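Local atomic coordinates of DynE8 (PDB entry 4AMP), a protein that is an enediyne polyketide synthase, here as its acyltransferase region, which probably loads acyl units for assembly of the polyketide chain. Residues Ala55-Ala60 with Arg90-Val95; Gly103-Gly108 with Gly341-Asp346. One frame throughout, in Å; residues are numbered along the deposited sequence.

Interaction 1. Residues Ala55-Ala60 with Arg90-Val95; sequences ARFAAA and RGLFLV
Phe57 and Leu92 meet across two neighbouring antiparallel strands of a four-stranded sheet. Strand 55-61 and strand 92-96 are its two inner strands. The Phe57 ring approaches Leu92 obliquely, with ring atom CE2 3.6 Å from methyl CD1. Phe57 holds CG anti to its backbone N (chi1 164°), and this swings the ring along the strand toward Leu92. The same methyl of Leu92 also lies near Ala59 CB. On this face Leu94 turns methyl CD1 back to 3.6 Å from Arg56 O. Helices 16-30 and 64-79 pack over these side chains.

Arg56, Ala58, Phe93 and Val95 point to the other face, where helix 379-390 lies. The Phe93 ring brings CD1 to 3.9 Å from Ala58 O. The Arg56 chain runs away from strand 92-96. In the conformer described here, one of two, its guanidinium group forms a salt bridge with Asp395 and a cation-pi contact with Phe389, and NE is bonded to Val53 O.

Arg56 and Val95 form one hydrogen-bonded pair, Ala58 and Phe93 the next. In the second pair, Phe93 N reaches Ala58 O at 2.9 Å, almost in line with the carbonyl. Gly91 has positive phi and, with Leu92, forms a G1 bulge opposite Asp87. Ala60 N bonds to Gly91 O at 2.9 Å. Just past this bond, a water lies 2.8 Å from both Ala60 O and Arg90 O.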
# COMPACT_ATOMS: atom_id res chain seq x y z
N ALA A 55 7.14 23.11 10.34
CA ALA A 55 6.89 22.13 11.39
C ALA A 55 5.38 21.74 11.35
O ALA A 55 4.46 22.61 11.35
CB ALA A 55 7.24 22.72 12.75
N ARG A 56 5.12 20.42 11.32
CA ARG A 56 3.78 19.95 10.95
C ARG A 56 3.21 18.93 11.88
O ARG A 56 3.94 18.07 12.40
CB ARG A 56 3.78 19.37 9.53
CG ARG A 56 3.90 20.45 8.42
CD ARG A 56 3.99 19.76 7.00
NE ARG A 56 4.47 20.75 6.00
CZ ARG A 56 4.23 20.62 4.68
NH1 ARG A 56 3.51 19.52 4.23
NH2 ARG A 56 4.68 21.61 3.84
N PHE A 57 1.91 19.04 12.06
CA PHE A 57 1.15 18.05 12.83
C PHE A 57 -0.01 17.63 11.95
O PHE A 57 -0.62 18.52 11.30
CB PHE A 57 0.63 18.74 14.06
CG PHE A 57 -0.52 17.98 14.79
CD1 PHE A 57 -1.87 18.17 14.46
CD2 PHE A 57 -0.23 17.15 15.86
CE1 PHE A 57 -2.91 17.54 15.08
CE2 PHE A 57 -1.29 16.48 16.54
CZ PHE A 57 -2.60 16.67 16.17
N ALA A 58 -0.39 16.34 11.98
CA ALA A 58 -1.60 15.91 11.30
C ALA A 58 -2.18 14.70 12.04
O ALA A 58 -1.43 13.81 12.41
CB ALA A 58 -1.33 15.57 9.79
N ALA A 59 -3.49 14.70 12.25
CA ALA A 59 -4.09 13.53 12.89
C ALA A 59 -5.41 13.24 12.26
O ALA A 59 -6.20 14.15 11.90
CB ALA A 59 -4.25 13.80 14.40
N ALA A 60 -5.74 11.95 12.14
CA ALA A 60 -7.06 11.52 11.72
C ALA A 60 -7.85 11.13 12.96
O ALA A 60 -7.34 10.36 13.78
CB ALA A 60 -6.92 10.27 10.70
N ARG A 90 -2.42 4.87 14.90
CA ARG A 90 -3.33 5.74 15.59
C ARG A 90 -3.59 6.98 14.71
O ARG A 90 -4.19 7.93 15.21
CB ARG A 90 -2.73 6.16 16.92
CG ARG A 90 -2.65 5.03 17.97
CD ARG A 90 -4.07 4.54 18.28
NE ARG A 90 -4.07 3.39 19.22
CZ ARG A 90 -4.13 2.11 18.84
NH1 ARG A 90 -4.18 1.80 17.54
NH2 ARG A 90 -4.16 1.12 19.75
N GLY A 91 -3.09 6.94 13.48
CA GLY A 91 -3.31 8.06 12.52
C GLY A 91 -2.76 9.39 12.99
O GLY A 91 -3.35 10.48 12.72
N LEU A 92 -1.61 9.36 13.69
CA LEU A 92 -1.07 10.53 14.35
C LEU A 92 0.32 10.75 13.80
O LEU A 92 1.19 9.87 13.88
CB LEU A 92 -1.03 10.36 15.92
CG LEU A 92 -0.17 11.45 16.58
CD1 LEU A 92 -0.66 12.91 16.29
CD2 LEU A 92 -0.20 11.17 18.07
N PHE A 93 0.60 11.95 13.21
CA PHE A 93 1.91 12.21 12.67
C PHE A 93 2.41 13.60 13.04
O PHE A 93 1.69 14.61 12.84
CB PHE A 93 1.91 12.04 11.12
CG PHE A 93 1.25 10.74 10.66
CD1 PHE A 93 -0.10 10.67 10.43
CD2 PHE A 93 2.03 9.55 10.54
CE1 PHE A 93 -0.71 9.44 10.06
CE2 PHE A 93 1.38 8.34 10.15
CZ PHE A 93 0.04 8.31 9.92
N LEU A 94 3.63 13.67 13.59
CA LEU A 94 4.25 14.97 13.95
C LEU A 94 5.65 15.02 13.36
O LEU A 94 6.46 14.11 13.60
CB LEU A 94 4.26 15.09 15.50
CG LEU A 94 5.14 16.17 16.10
CD1 LEU A 94 4.55 17.54 15.86
CD2 LEU A 94 5.21 15.93 17.64
N VAL A 95 6.01 16.06 12.56
CA VAL A 95 7.36 16.08 11.95
C VAL A 95 7.82 17.51 12.04
O VAL A 95 7.17 18.39 11.49
CB VAL A 95 7.34 15.63 10.48
CG1 VAL A 95 8.67 15.71 9.87
CG2 VAL A 95 6.87 14.14 10.35
O HOH W 1 -5.25 10.45 15.64

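Interaction 2. Residues Gly103-Gly108 with Gly341-Asp346; sequences GLLFPG and GLLDAD
The parallel sheet of the acyltransferase core receives this contact at the start of its central strand, 102-106. The turn after helix 336-342 packs against that strand just before strand 347-350 takes its place beside it. Leu343 is the first residue to leave the helical conformation, and its side chain points toward the strand. Its CG lies opposite the backbone N, beside the carbonyl carbon (chi1 -168°), which carries methyl CD2 to the oxygen end of the Leu104 carbonyl. CD2 lies 3.9 Å from Leu104 O and 4.4 Å from CD2 of Leu105, a loose contact between the two methyls. Leu104 leads away from the turn, and its side chain touches Leu165 and Trp188.

Gly103 is met by both Leu343 and Ala345. Leu343 CG is 4.4 Å from Gly103 CA. The methyl of Ala345 sits 3.6 Å from Gly103 N. Gly103 has no side chain, which lets both groups approach its backbone.

No hydrogen bond links the two segments. The polar backbone of the turn is held by other residues: Arg366 NH2 bonds to the carbonyl oxygens of Leu343 and Ala345, and Arg101 NE to that of Asp344. Gly103 bonds along the sheet to Leu347 and Val349. The contact itself is therefore apolar packing of methyl groups on a strand backbone, and its fit depends on shape, while arginines and sheet bonds hold the polar groups.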
# COMPACT_ATOMS: atom_id res chain seq x y z
N GLY A 103 7.29 6.51 0.35
CA GLY A 103 7.14 5.60 -0.79
C GLY A 103 5.71 5.11 -0.84
O GLY A 103 5.00 5.13 0.16
N LEU A 104 5.31 4.68 -2.02
CA LEU A 104 3.96 4.18 -2.26
C LEU A 104 3.94 2.65 -2.36
O LEU A 104 4.87 2.07 -2.89
CB LEU A 104 3.40 4.69 -3.58
CG LEU A 104 3.37 6.22 -3.68
CD1 LEU A 104 2.66 6.62 -4.96
CD2 LEU A 104 2.59 6.85 -2.53
N LEU A 105 2.85 2.06 -1.89
CA LEU A 105 2.66 0.57 -2.04
C LEU A 105 1.34 0.35 -2.75
O LEU A 105 0.27 0.88 -2.33
CB LEU A 105 2.54 -0.09 -0.62
CG LEU A 105 3.70 0.24 0.30
CD1 LEU A 105 3.44 -0.32 1.67
CD2 LEU A 105 4.97 -0.39 -0.22
N PHE A 106 1.36 -0.45 -3.82
CA PHE A 106 0.16 -0.74 -4.54
C PHE A 106 -0.23 -2.23 -4.38
O PHE A 106 0.54 -3.11 -4.75
CB PHE A 106 0.36 -0.45 -6.03
CG PHE A 106 0.40 1.03 -6.35
CD1 PHE A 106 -0.77 1.69 -6.53
CD2 PHE A 106 1.62 1.71 -6.40
CE1 PHE A 106 -0.77 3.15 -6.83
CE2 PHE A 106 1.65 3.12 -6.69
CZ PHE A 106 0.39 3.79 -6.89
N PRO A 107 -1.41 -2.50 -3.82
CA PRO A 107 -1.74 -3.89 -3.50
C PRO A 107 -2.18 -4.72 -4.67
O PRO A 107 -2.56 -4.19 -5.74
CB PRO A 107 -2.90 -3.77 -2.52
CG PRO A 107 -3.68 -2.55 -3.00
CD PRO A 107 -2.49 -1.57 -3.43
N GLY A 108 -2.19 -6.04 -4.45
CA GLY A 108 -2.68 -6.92 -5.50
C GLY A 108 -4.00 -7.51 -5.08
O GLY A 108 -4.72 -6.99 -4.24
N GLY A 341 12.83 -3.67 0.50
CA GLY A 341 14.15 -3.29 1.00
C GLY A 341 14.80 -2.23 0.16
O GLY A 341 15.59 -1.44 0.72
N LEU A 342 14.51 -2.17 -1.13
CA LEU A 342 15.12 -1.13 -2.05
C LEU A 342 14.51 0.23 -1.78
O LEU A 342 15.19 1.25 -1.90
CB LEU A 342 14.82 -1.47 -3.50
CG LEU A 342 15.55 -2.70 -4.01
CD1 LEU A 342 15.04 -3.03 -5.40
CD2 LEU A 342 17.09 -2.42 -4.04
N LEU A 343 13.21 0.24 -1.49
CA LEU A 343 12.45 1.49 -1.34
C LEU A 343 12.87 2.10 -0.00
O LEU A 343 12.41 1.67 1.05
CB LEU A 343 10.93 1.17 -1.46
CG LEU A 343 9.92 2.30 -1.62
CD1 LEU A 343 10.25 3.25 -2.84
CD2 LEU A 343 8.62 1.58 -1.81
N ASP A 344 13.77 3.08 -0.06
CA ASP A 344 14.31 3.75 1.11
C ASP A 344 13.31 4.84 1.46
O ASP A 344 13.19 5.86 0.76
CB ASP A 344 15.70 4.37 0.77
CG ASP A 344 16.30 5.19 1.95
OD1 ASP A 344 15.82 5.13 3.10
OD2 ASP A 344 17.29 5.94 1.73
N ALA A 345 12.55 4.62 2.51
CA ALA A 345 11.52 5.61 2.82
C ALA A 345 11.21 5.55 4.25
O ALA A 345 11.03 4.46 4.83
CB ALA A 345 10.22 5.34 2.00
N ASP A 346 11.07 6.73 4.87
CA ASP A 346 10.68 6.76 6.27
C ASP A 346 9.25 6.35 6.51
O ASP A 346 8.95 5.91 7.60
CB ASP A 346 10.83 8.19 6.81
CG ASP A 346 12.22 8.77 6.62
OD1 ASP A 346 13.07 8.39 7.45
OD2 ASP A 346 12.52 9.58 5.67

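Interaction 1 and interaction 2 follow one another along the chain. Strand 92-96 ends the first, and strand 102-106, the next strand, opens the second. Their centres are 20 Å apart, and their nearest atoms are about 8 Å apart without touching. Interaction 1 joins inner strands of the small antiparallel sheet, while interaction 2 lies in the larger parallel-sheet core, closer to the centre of the chain. The short connection between the two strands contains Arg101, whose backbone N bonds to Asp346 OD2. Leu105 lies near, but does not touch, Gly177, Ser179 and Gly181, which fit a GxSxG nucleophile elbow as in other acyltransferases. Interaction 2 is thus probably the one nearer the active site.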